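Local atomic coordinates of TarM (PDB entry 4X7R), a protein that belongs to the GT-B glycosyltransferases and binds uridine-5'-diphosphate in the cleft between its two Rossmann-like domains. Residues A[316-324]-A[386-397]; A[329-337]-A[396-404]. The protein carries 1 engineered substitution. All coordinates share one frame; numbering follows the deposited sequence.

Interaction 1 of 2, residues A[316-324]-A[386-397]; sequences QTEKIVGHI and PQKCLEDFKLVV. With UDP (uridine-5'-diphosphate), chain E.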
loop_
_atom_site.group_PDB
_atom_site.type_symbol
_atom_site.label_atom_id
_atom_site.label_comp_id
_atom_site.label_asym_id
_atom_site.label_seq_id
_atom_site.Cartn_x
_atom_site.Cartn_y
_atom_site.Cartn_z
ATOM N N GLN A 316 17.204 -9.592 -23.257
ATOM C CA GLN A 316 16.546 -8.716 -24.211
ATOM C C GLN A 316 17.604 -7.926 -25.005
ATOM O O GLN A 316 18.301 -7.088 -24.429
ATOM C CB GLN A 316 15.544 -7.784 -23.504
ATOM C CG GLN A 316 14.909 -6.730 -24.417
ATOM C CD GLN A 316 14.085 -7.329 -25.532
ATOM O OE1 GLN A 316 14.614 -7.830 -26.531
ATOM N NE2 GLN A 316 12.771 -7.272 -25.391
ATOM N N THR A 317 17.742 -8.219 -26.314
ATOM C CA THR A 317 18.716 -7.518 -27.166
ATOM C C THR A 317 18.120 -6.217 -27.705
ATOM O O THR A 317 18.867 -5.313 -28.087
ATOM C CB THR A 317 19.322 -8.432 -28.249
ATOM O OG1 THR A 317 18.274 -9.059 -28.995
ATOM C CG2 THR A 317 20.268 -9.480 -27.673
ATOM N N GLU A 318 16.776 -6.125 -27.717
ATOM C CA GLU A 318 16.048 -4.931 -28.160
ATOM C C GLU A 318 16.173 -3.800 -27.135
ATOM O O GLU A 318 16.176 -4.046 -25.924
ATOM C CB GLU A 318 14.568 -5.235 -28.413
ATOM C CG GLU A 318 14.287 -5.892 -29.749
ATOM C CD GLU A 318 12.990 -6.678 -29.810
ATOM O OE1 GLU A 318 11.986 -6.265 -29.186
ATOM O OE2 GLU A 318 12.986 -7.725 -30.498
ATOM N N LYS A 319 16.265 -2.559 -27.631
ATOM C CA LYS A 319 16.431 -1.356 -26.819
ATOM C C LYS A 319 15.151 -1.008 -26.040
ATOM O O LYS A 319 14.408 -0.093 -26.404
ATOM C CB LYS A 319 16.928 -0.182 -27.678
ATOM C CG LYS A 319 18.242 -0.452 -28.392
ATOM C CD LYS A 319 18.385 0.432 -29.606
ATOM C CE LYS A 319 19.652 0.118 -30.345
ATOM N NZ LYS A 319 20.092 1.269 -31.169
ATOM N N ILE A 320 14.889 -1.768 -24.971
ATOM C CA ILE A 320 13.728 -1.548 -24.122
ATOM C C ILE A 320 14.223 -1.164 -22.732
ATOM O O ILE A 320 14.939 -1.943 -22.090
ATOM C CB ILE A 320 12.746 -2.763 -24.085
ATOM C CG1 ILE A 320 12.507 -3.427 -25.474
ATOM C CG2 ILE A 320 11.440 -2.435 -23.339
ATOM C CD1 ILE A 320 11.782 -2.616 -26.529
ATOM N N VAL A 321 13.861 0.047 -22.285
ATOM C CA VAL A 321 14.204 0.547 -20.953
ATOM C C VAL A 321 12.931 0.451 -20.128
ATOM O O VAL A 321 11.893 0.985 -20.527
ATOM C CB VAL A 321 14.810 1.976 -20.967
ATOM C CG1 VAL A 321 15.034 2.492 -19.551
ATOM C CG2 VAL A 321 16.112 2.011 -21.751
ATOM N N GLY A 322 13.004 -0.265 -19.018
ATOM C CA GLY A 322 11.849 -0.464 -18.153
ATOM C C GLY A 322 11.837 0.365 -16.889
ATOM O O GLY A 322 12.888 0.804 -16.413
ATOM N N HIS A 323 10.630 0.573 -16.338
ATOM C CA HIS A 323 10.395 1.294 -15.091
ATOM C C HIS A 323 9.078 0.791 -14.510
ATOM O O HIS A 323 8.027 1.005 -15.111
ATOM C CB HIS A 323 10.377 2.816 -15.314
ATOM C CG HIS A 323 10.298 3.614 -14.051
ATOM N ND1 HIS A 323 11.406 4.234 -13.523
ATOM C CD2 HIS A 323 9.233 3.888 -13.267
ATOM C CE1 HIS A 323 10.990 4.833 -12.419
ATOM N NE2 HIS A 323 9.690 4.645 -12.223
ATOM N N ILE A 324 9.146 0.075 -13.367
ATOM C CA ILE A 324 7.987 -0.498 -12.674
ATOM C C ILE A 324 7.906 0.101 -11.275
ATOM O O ILE A 324 8.745 -0.224 -10.432
ATOM C CB ILE A 324 8.036 -2.064 -12.619
ATOM C CG1 ILE A 324 8.248 -2.712 -14.012
ATOM C CG2 ILE A 324 6.780 -2.625 -11.948
ATOM C CD1 ILE A 324 8.710 -4.212 -13.948
ATOM N N PRO A 386 5.187 -8.345 -12.603
ATOM C CA PRO A 386 6.388 -7.547 -12.943
ATOM C C PRO A 386 7.564 -8.381 -13.440
ATOM O O PRO A 386 8.273 -7.928 -14.334
ATOM C CB PRO A 386 6.702 -6.783 -11.654
ATOM C CG PRO A 386 6.057 -7.562 -10.566
ATOM C CD PRO A 386 4.831 -8.191 -11.176
ATOM N N GLN A 387 7.725 -9.618 -12.920
ATOM C CA GLN A 387 8.784 -10.568 -13.312
ATOM C C GLN A 387 8.765 -10.890 -14.818
ATOM O O GLN A 387 9.835 -11.045 -15.422
ATOM C CB GLN A 387 8.679 -11.878 -12.517
ATOM C CG GLN A 387 8.975 -11.762 -11.031
ATOM C CD GLN A 387 8.663 -13.043 -10.272
ATOM O OE1 GLN A 387 8.588 -14.157 -10.828
ATOM N NE2 GLN A 387 8.494 -12.914 -8.962
ATOM N N LYS A 388 7.548 -11.013 -15.405
ATOM C CA LYS A 388 7.356 -11.290 -16.832
ATOM C C LYS A 388 7.700 -10.051 -17.647
ATOM O O LYS A 388 8.312 -10.180 -18.707
ATOM C CB LYS A 388 5.918 -11.770 -17.135
ATOM C CG LYS A 388 5.653 -13.216 -16.736
ATOM C CD LYS A 388 4.168 -13.552 -16.859
ATOM C CE LYS A 388 3.842 -14.962 -16.433
ATOM N NZ LYS A 388 2.391 -15.259 -16.590
ATOM N N CYS A 389 7.323 -8.848 -17.139
ATOM C CA CYS A 389 7.626 -7.565 -17.780
ATOM C C CYS A 389 9.139 -7.340 -17.814
ATOM O O CYS A 389 9.652 -6.795 -18.794
ATOM C CB CYS A 389 6.916 -6.421 -17.066
ATOM S SG CYS A 389 5.112 -6.564 -17.043
ATOM N N LEU A 390 9.844 -7.785 -16.747
ATOM C CA LEU A 390 11.296 -7.658 -16.601
ATOM C C LEU A 390 12.094 -8.373 -17.693
ATOM O O LEU A 390 13.173 -7.911 -18.066
ATOM C CB LEU A 390 11.758 -8.080 -15.193
ATOM C CG LEU A 390 11.465 -7.093 -14.060
ATOM C CD1 LEU A 390 11.609 -7.755 -12.719
ATOM C CD2 LEU A 390 12.347 -5.855 -14.156
ATOM N N GLU A 391 11.537 -9.469 -18.236
ATOM C CA GLU A 391 12.130 -10.266 -19.318
ATOM C C GLU A 391 12.207 -9.427 -20.607
ATOM O O GLU A 391 13.168 -9.546 -21.371
ATOM C CB GLU A 391 11.296 -11.538 -19.578
ATOM C CG GLU A 391 10.997 -12.388 -18.351
ATOM C CD GLU A 391 10.437 -13.766 -18.652
ATOM O OE1 GLU A 391 11.163 -14.593 -19.252
ATOM O OE2 GLU A 391 9.274 -14.025 -18.268
ATOM N N ASP A 392 11.200 -8.557 -20.821
ATOM C CA ASP A 392 11.100 -7.676 -21.984
ATOM C C ASP A 392 12.066 -6.489 -21.956
ATOM O O ASP A 392 12.239 -5.844 -22.986
ATOM C CB ASP A 392 9.653 -7.172 -22.156
ATOM C CG ASP A 392 8.631 -8.241 -22.495
ATOM O OD1 ASP A 392 8.928 -9.094 -23.374
ATOM O OD2 ASP A 392 7.508 -8.194 -21.927
ATOM N N PHE A 393 12.678 -6.178 -20.794
ATOM C CA PHE A 393 13.583 -5.025 -20.694
ATOM C C PHE A 393 15.051 -5.399 -20.855
ATOM O O PHE A 393 15.468 -6.456 -20.388
ATOM C CB PHE A 393 13.386 -4.250 -19.373
ATOM C CG PHE A 393 11.980 -4.006 -18.860
ATOM C CD1 PHE A 393 10.957 -3.622 -19.725
ATOM C CD2 PHE A 393 11.703 -4.058 -17.497
ATOM C CE1 PHE A 393 9.666 -3.367 -19.242
ATOM C CE2 PHE A 393 10.414 -3.795 -17.013
ATOM C CZ PHE A 393 9.404 -3.452 -17.887
ATOM N N LYS A 394 15.835 -4.523 -21.512
ATOM C CA LYS A 394 17.287 -4.678 -21.692
ATOM C C LYS A 394 17.989 -4.159 -20.409
ATOM O O LYS A 394 19.002 -4.714 -19.968
ATOM C CB LYS A 394 17.756 -3.893 -22.933
ATOM C CG LYS A 394 19.224 -4.110 -23.279
ATOM C CD LYS A 394 19.524 -3.759 -24.711
ATOM C CE LYS A 394 20.911 -4.211 -25.085
ATOM N NZ LYS A 394 21.139 -4.109 -26.547
ATOM N N LEU A 395 17.421 -3.088 -19.825
ATOM C CA LEU A 395 17.869 -2.454 -18.591
ATOM C C LEU A 395 16.709 -1.740 -17.916
ATOM O O LEU A 395 15.651 -1.534 -18.516
ATOM C CB LEU A 395 19.075 -1.509 -18.806
ATOM C CG LEU A 395 18.841 -0.277 -19.674
ATOM C CD1 LEU A 395 18.949 0.992 -18.864
ATOM C CD2 LEU A 395 19.812 -0.244 -20.801
ATOM N N VAL A 396 16.913 -1.372 -16.657
ATOM C CA VAL A 396 15.926 -0.678 -15.845
ATOM C C VAL A 396 16.532 0.647 -15.371
ATOM O O VAL A 396 17.751 0.790 -15.258
ATOM C CB VAL A 396 15.374 -1.611 -14.723
ATOM C CG1 VAL A 396 14.774 -0.843 -13.554
ATOM C CG2 VAL A 396 14.366 -2.607 -15.293
ATOM N N VAL A 397 15.674 1.633 -15.171
ATOM C CA VAL A 397 16.093 2.961 -14.781
ATOM C C VAL A 397 15.394 3.412 -13.487
ATOM O O VAL A 397 14.245 3.019 -13.232
ATOM C CB VAL A 397 15.876 3.917 -15.981
ATOM C CG1 VAL A 397 14.392 4.088 -16.297
ATOM C CG2 VAL A 397 16.553 5.251 -15.766
HETATM N N1 UDP E . 4.805 -3.139 -8.445
HETATM C C2 UDP E . 4.118 -4.077 -9.193
HETATM N N3 UDP E . 3.512 -3.589 -10.326
HETATM C C4 UDP E . 3.500 -2.284 -10.768
HETATM C C5 UDP E . 4.191 -1.353 -9.914
HETATM C C6 UDP E . 4.811 -1.797 -8.804
HETATM O O2 UDP E . 4.047 -5.258 -8.880
HETATM O O4 UDP E . 2.939 -2.009 -11.845
HETATM C "C1'" UDP E . 5.632 -3.657 -7.326
HETATM C "C2'" UDP E . 7.078 -3.959 -7.708
HETATM O "O2'" UDP E . 7.199 -5.262 -8.254
HETATM C "C3'" UDP E . 7.779 -3.845 -6.353
HETATM C "C4'" UDP E . 6.977 -2.759 -5.642
HETATM O "O4'" UDP E . 5.694 -2.682 -6.308
HETATM O "O3'" UDP E . 7.874 -5.046 -5.586
HETATM C "C5'" UDP E . 7.632 -1.402 -5.620
HETATM O "O5'" UDP E . 8.705 -1.477 -4.656
HETATM P PA UDP E . 9.775 -0.318 -4.357
HETATM O O1A UDP E . 10.494 -0.644 -3.105
HETATM O O2A UDP E . 10.744 -0.230 -5.546
HETATM O O3A UDP E . 9.002 1.032 -4.209
HETATM P PB UDP E . 7.745 1.481 -3.318
HETATM O O1B UDP E . 7.802 0.798 -1.976
HETATM O O2B UDP E . 6.435 1.113 -4.022
HETATM O O3B UDP E . 7.818 2.979 -3.092
#
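Strands 320-324 and 395-397 pair in parallel at the middle of the C-terminal Rossmann-like sheet, and the helix 386-391 that leads into the second strand packs over the first. G322 is bonded through both its N and its O: the N donates to L395 O (3.0 Å, nearly straight at 173°), and the O accepts from V397 N. K394 N to I320 O (2.8 Å) extends the ladder. G322 CA makes a CH-pi contact over one face of the F393 ring, 3.5 Å from its centroid; C389 O covers the opposite face, and I324 CD1 meets the ring edge in plane, 3.5 Å from F393 CE2. With its CG1 beside the backbone N (chi1 -52°), I324 sends CD1 on toward P386, C389 and L390. At the far end Q316 NE2 reaches D392 O (2.8 Å), which lies in the plane of the amide. The extended K394 chain carries NZ to T317 O (3.0 Å), and NZ also binds V457 O. The middle is thus backbone bonding and apolar packing. The charge of K394 is met at the margin by D460. I324 CG2 meets the uracil and P386 CG lies by O2' and O2, so carbon rather than charge faces this part of UDP.

Interaction 2 of 2, residues A[329-337]-A[396-404]; sequences PTKRIDLLI and VVSTSQYEG. With 3YW ((2S)-2,3-dihydroxypropyl 2-acetamido-2-deoxy-alpha-D-glucopyranoside), chain F; UDP (uridine-5'-diphosphate), chain E.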
loop_
_atom_site.group_PDB
_atom_site.type_symbol
_atom_site.label_atom_id
_atom_site.label_comp_id
_atom_site.label_asym_id
_atom_site.label_seq_id
_atom_site.Cartn_x
_atom_site.Cartn_y
_atom_site.Cartn_z
ATOM N N PRO A 329 5.095 11.325 -6.838
ATOM C CA PRO A 329 6.127 12.369 -6.979
ATOM C C PRO A 329 7.570 12.008 -6.630
ATOM O O PRO A 329 8.464 12.457 -7.330
ATOM C CB PRO A 329 5.602 13.493 -6.083
ATOM C CG PRO A 329 4.128 13.343 -6.138
ATOM C CD PRO A 329 3.899 11.858 -6.139
ATOM N N THR A 330 7.811 11.200 -5.574
ATOM C CA THR A 330 9.186 10.846 -5.158
ATOM C C THR A 330 9.976 10.037 -6.180
ATOM O O THR A 330 11.205 10.072 -6.174
ATOM C CB THR A 330 9.224 10.240 -3.767
ATOM O OG1 THR A 330 8.467 9.047 -3.794
ATOM C CG2 THR A 330 8.702 11.174 -2.701
ATOM N N LYS A 331 9.260 9.335 -7.080
ATOM C CA LYS A 331 9.839 8.514 -8.144
ATOM C C LYS A 331 10.390 9.368 -9.274
ATOM O O LYS A 331 11.192 8.880 -10.076
ATOM C CB LYS A 331 8.824 7.473 -8.655
ATOM C CG LYS A 331 8.267 6.544 -7.568
ATOM C CD LYS A 331 9.291 5.552 -7.012
ATOM C CE LYS A 331 8.712 4.863 -5.807
ATOM N NZ LYS A 331 9.686 3.932 -5.178
ATOM N N ARG A 332 9.999 10.667 -9.310
ATOM C CA ARG A 332 10.448 11.658 -10.298
ATOM C C ARG A 332 10.427 11.130 -11.728
ATOM O O ARG A 332 11.437 11.188 -12.431
ATOM C CB ARG A 332 11.822 12.269 -9.928
ATOM C CG ARG A 332 11.809 13.156 -8.682
ATOM C CD ARG A 332 10.861 14.361 -8.735
ATOM N NE ARG A 332 11.122 15.261 -9.865
ATOM C CZ ARG A 332 11.994 16.259 -9.841
ATOM N NH1 ARG A 332 12.723 16.488 -8.757
ATOM N NH2 ARG A 332 12.156 17.030 -10.907
ATOM N N ILE A 333 9.264 10.587 -12.143
ATOM C CA ILE A 333 9.044 10.054 -13.492
ATOM C C ILE A 333 9.132 11.208 -14.511
ATOM O O ILE A 333 9.483 10.973 -15.667
ATOM C CB ILE A 333 7.759 9.173 -13.569
ATOM C CG1 ILE A 333 7.850 8.022 -12.531
ATOM C CG2 ILE A 333 7.554 8.589 -14.979
ATOM C CD1 ILE A 333 6.570 7.494 -12.004
ATOM N N ASP A 334 8.937 12.468 -14.040
ATOM C CA ASP A 334 9.098 13.687 -14.850
ATOM C C ASP A 334 10.548 13.791 -15.294
ATOM O O ASP A 334 10.790 14.134 -16.443
ATOM C CB ASP A 334 8.647 14.950 -14.085
ATOM C CG ASP A 334 9.387 15.233 -12.785
ATOM O OD1 ASP A 334 9.273 14.412 -11.844
ATOM O OD2 ASP A 334 10.018 16.307 -12.684
ATOM N N LEU A 335 11.509 13.404 -14.405
ATOM C CA LEU A 335 12.943 13.384 -14.721
ATOM C C LEU A 335 13.261 12.244 -15.682
ATOM O O LEU A 335 14.122 12.399 -16.543
ATOM C CB LEU A 335 13.833 13.325 -13.465
ATOM C CG LEU A 335 13.995 14.636 -12.671
ATOM C CD1 LEU A 335 14.847 14.421 -11.426
ATOM C CD2 LEU A 335 14.639 15.729 -13.513
ATOM N N LEU A 336 12.518 11.130 -15.576
ATOM C CA LEU A 336 12.634 9.983 -16.476
ATOM C C LEU A 336 12.167 10.383 -17.892
ATOM O O LEU A 336 12.832 10.012 -18.862
ATOM C CB LEU A 336 11.854 8.762 -15.934
ATOM C CG LEU A 336 11.735 7.535 -16.854
ATOM C CD1 LEU A 336 13.100 7.016 -17.289
ATOM C CD2 LEU A 336 10.916 6.448 -16.211
ATOM N N ILE A 337 11.052 11.158 -18.001
ATOM C CA ILE A 337 10.555 11.668 -19.292
ATOM C C ILE A 337 11.595 12.617 -19.905
ATOM O O ILE A 337 11.869 12.515 -21.102
ATOM C CB ILE A 337 9.132 12.298 -19.214
ATOM C CG1 ILE A 337 8.082 11.329 -18.622
ATOM C CG2 ILE A 337 8.671 12.858 -20.574
ATOM C CD1 ILE A 337 7.975 9.940 -19.253
ATOM N N VAL A 396 16.913 -1.372 -16.657
ATOM C CA VAL A 396 15.926 -0.678 -15.845
ATOM C C VAL A 396 16.532 0.647 -15.371
ATOM O O VAL A 396 17.751 0.790 -15.258
ATOM C CB VAL A 396 15.374 -1.611 -14.723
ATOM C CG1 VAL A 396 14.774 -0.843 -13.554
ATOM C CG2 VAL A 396 14.366 -2.607 -15.293
ATOM N N VAL A 397 15.674 1.633 -15.171
ATOM C CA VAL A 397 16.093 2.961 -14.781
ATOM C C VAL A 397 15.394 3.412 -13.487
ATOM O O VAL A 397 14.245 3.019 -13.232
ATOM C CB VAL A 397 15.876 3.917 -15.981
ATOM C CG1 VAL A 397 14.392 4.088 -16.297
ATOM C CG2 VAL A 397 16.553 5.251 -15.766
ATOM N N SER A 398 16.108 4.210 -12.659
ATOM C CA SER A 398 15.558 4.802 -11.441
ATOM C C SER A 398 15.964 6.262 -11.339
ATOM O O SER A 398 17.154 6.565 -11.265
ATOM C CB SER A 398 16.001 4.047 -10.194
ATOM O OG SER A 398 15.481 4.701 -9.045
ATOM N N THR A 399 14.967 7.159 -11.368
ATOM C CA THR A 399 15.149 8.607 -11.211
ATOM C C THR A 399 14.652 9.012 -9.822
ATOM O O THR A 399 14.639 10.191 -9.497
ATOM C CB THR A 399 14.428 9.410 -12.331
ATOM O OG1 THR A 399 13.094 8.916 -12.488
ATOM C CG2 THR A 399 15.163 9.358 -13.643
ATOM N N SER A 400 14.264 8.032 -9.006
ATOM C CA SER A 400 13.740 8.239 -7.649
ATOM C C SER A 400 14.691 9.070 -6.792
ATOM O O SER A 400 15.908 8.886 -6.865
ATOM C CB SER A 400 13.440 6.907 -6.978
ATOM O OG SER A 400 12.742 7.137 -5.767
ATOM N N GLN A 401 14.129 10.003 -6.017
ATOM C CA GLN A 401 14.917 10.892 -5.160
ATOM C C GLN A 401 14.982 10.397 -3.725
ATOM O O GLN A 401 15.842 10.859 -2.969
ATOM C CB GLN A 401 14.374 12.337 -5.206
ATOM C CG GLN A 401 14.607 13.052 -6.541
ATOM C CD GLN A 401 15.941 13.723 -6.692
ATOM O OE1 GLN A 401 16.644 14.018 -5.720
ATOM N NE2 GLN A 401 16.286 14.051 -7.927
ATOM N N TYR A 402 14.035 9.532 -3.317
ATOM C CA TYR A 402 14.019 9.021 -1.947
ATOM C C TYR A 402 13.572 7.553 -1.921
ATOM O O TYR A 402 12.562 7.204 -2.538
ATOM C CB TYR A 402 13.087 9.858 -1.028
ATOM C CG TYR A 402 13.205 11.364 -1.185
ATOM C CD1 TYR A 402 14.133 12.094 -0.443
ATOM C CD2 TYR A 402 12.389 12.060 -2.074
ATOM C CE1 TYR A 402 14.250 13.479 -0.587
ATOM C CE2 TYR A 402 12.515 13.440 -2.244
ATOM C CZ TYR A 402 13.439 14.145 -1.491
ATOM O OH TYR A 402 13.563 15.500 -1.661
ATOM N N GLU A 403 14.302 6.707 -1.182
ATOM C CA GLU A 403 13.943 5.307 -0.995
ATOM C C GLU A 403 14.369 4.864 0.402
ATOM O O GLU A 403 15.264 5.464 1.019
ATOM C CB GLU A 403 14.623 4.377 -2.046
ATOM C CG GLU A 403 14.230 4.550 -3.506
ATOM C CD GLU A 403 12.784 4.234 -3.844
ATOM O OE1 GLU A 403 12.125 3.501 -3.071
ATOM O OE2 GLU A 403 12.307 4.730 -4.890
ATOM N N GLY A 404 13.762 3.782 0.843
ATOM C CA GLY A 404 14.151 3.053 2.034
ATOM C C GLY A 404 15.147 2.004 1.591
ATOM O O GLY A 404 16.151 1.751 2.265
HETATM O O3A 3YW F . 5.031 5.104 2.587
HETATM C C4A 3YW F . 6.473 1.966 1.133
HETATM C C5A 3YW F . 6.044 3.410 1.218
HETATM O O5 3YW F . 9.017 0.245 1.296
HETATM C C6A 3YW F . 5.499 3.764 2.580
HETATM C C5 3YW F . 9.726 -0.617 0.396
HETATM C C6 3YW F . 9.738 -1.986 1.033
HETATM C C4 3YW F . 11.109 -0.021 0.139
HETATM O O6 3YW F . 10.362 -1.974 2.308
HETATM C C3 3YW F . 10.930 1.292 -0.616
HETATM O O4 3YW F . 11.886 -0.909 -0.657
HETATM O O3 3YW F . 12.182 1.928 -0.871
HETATM O O7 3YW F . 10.649 4.941 0.240
HETATM C C7 3YW F . 9.943 4.555 -0.686
HETATM C C8 3YW F . 9.502 5.473 -1.786
HETATM N N2 3YW F . 9.529 3.290 -0.780
HETATM C C2 3YW F . 9.976 2.237 0.117
HETATM C C1 3YW F . 8.780 1.565 0.815
HETATM O O1 3YW F . 7.533 1.734 0.203
HETATM O O2 3YW F . 5.052 3.656 0.221
HETATM N N1 UDP E . 4.805 -3.139 -8.445
HETATM C C2 UDP E . 4.118 -4.077 -9.193
HETATM N N3 UDP E . 3.512 -3.589 -10.326
HETATM C C4 UDP E . 3.500 -2.284 -10.768
HETATM C C5 UDP E . 4.191 -1.353 -9.914
HETATM C C6 UDP E . 4.811 -1.797 -8.804
HETATM O O2 UDP E . 4.047 -5.258 -8.880
HETATM O O4 UDP E . 2.939 -2.009 -11.845
HETATM C "C1'" UDP E . 5.632 -3.657 -7.326
HETATM C "C2'" UDP E . 7.078 -3.959 -7.708
HETATM O "O2'" UDP E . 7.199 -5.262 -8.254
HETATM C "C3'" UDP E . 7.779 -3.845 -6.353
HETATM C "C4'" UDP E . 6.977 -2.759 -5.642
HETATM O "O4'" UDP E . 5.694 -2.682 -6.308
HETATM O "O3'" UDP E . 7.874 -5.046 -5.586
HETATM C "C5'" UDP E . 7.632 -1.402 -5.620
HETATM O "O5'" UDP E . 8.705 -1.477 -4.656
HETATM P PA UDP E . 9.775 -0.318 -4.357
HETATM O O1A UDP E . 10.494 -0.644 -3.105
HETATM O O2A UDP E . 10.744 -0.230 -5.546
HETATM O O3A UDP E . 9.002 1.032 -4.209
HETATM P PB UDP E . 7.745 1.481 -3.318
HETATM O O1B UDP E . 7.802 0.798 -1.976
HETATM O O2B UDP E . 6.435 1.113 -4.022
HETATM O O3B UDP E . 7.818 2.979 -3.092
HETATM O O HOH W 1 10.387 7.318 -4.201
#
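The turn 329-331 runs alongside the loop after strand 396-398, with K331 and S400 nearest at the backbone, and Q401 N donates almost straight to T330 O (2.9 Å, 172°). T399 lies against the start of helix 333-346: with chi1 at 47° its OG1 lies 2.8 Å from R332 O and 3.1 Å from K331 O, one hydroxyl between two carbonyls, while CG2 packs on the L336 backbone. L336 CD1 presses tightly on V397 CG1 (3.4 Å). R332, at the N-cap position, folds back so that NE and NH2 grip the D334 carboxylate side-on, one nitrogen to each oxygen; L335 CD1 covers a face of the guanidinium, and R332 CG touches Q401 CG.

K331 bends at chi2 (-69°) and crosses E403 at about a right angle, its NZ reaching the syn lone pair of E403 OE2 (2.8 Å) in a salt bridge. S400 OG donates to the same oxygen from the anti side (2.6 Å), which should hold the carboxylate in its rotation. The ammonium also binds UDP O3A and O3B, so it is shared between two anions. E403 OE1 accepts from O3 of 3YW (2.7 Å), and G404 N donates to that hydroxyl. A water joins T330 OG1 to Y402 O.

K331 on the diphosphate, salt-bridged to E403 that holds O3 of 3YW, with backbone amides just beyond the glutamate, is an arrangement that belongs to the interdomain cleft of a GT-B fold, here with UDP and 3YW both in place.

Interactions 1 and 2 lie about 16 Å apart, centre to centre, in the same Rossmann-like domain and share V396 and V397 on strand 395-398. Along the chain their segments alternate: strand 320-324 comes first, then the turn opening helix 333-346, then helix 386-391 with strand 395-398, and last the loop to G404. The sheet neighbours 320-324 and 395-398 therefore each run into a loop of interaction 2 at their C-terminal ends. H323 joins the two directly, its ND1 3.5 Å from L336 CD2. Both contacts touch UDP, interaction 1 at the uracil and ribose and interaction 2 at the diphosphate, so the C-terminal ends of two central strands, with the loops that follow, reach along the nucleotide.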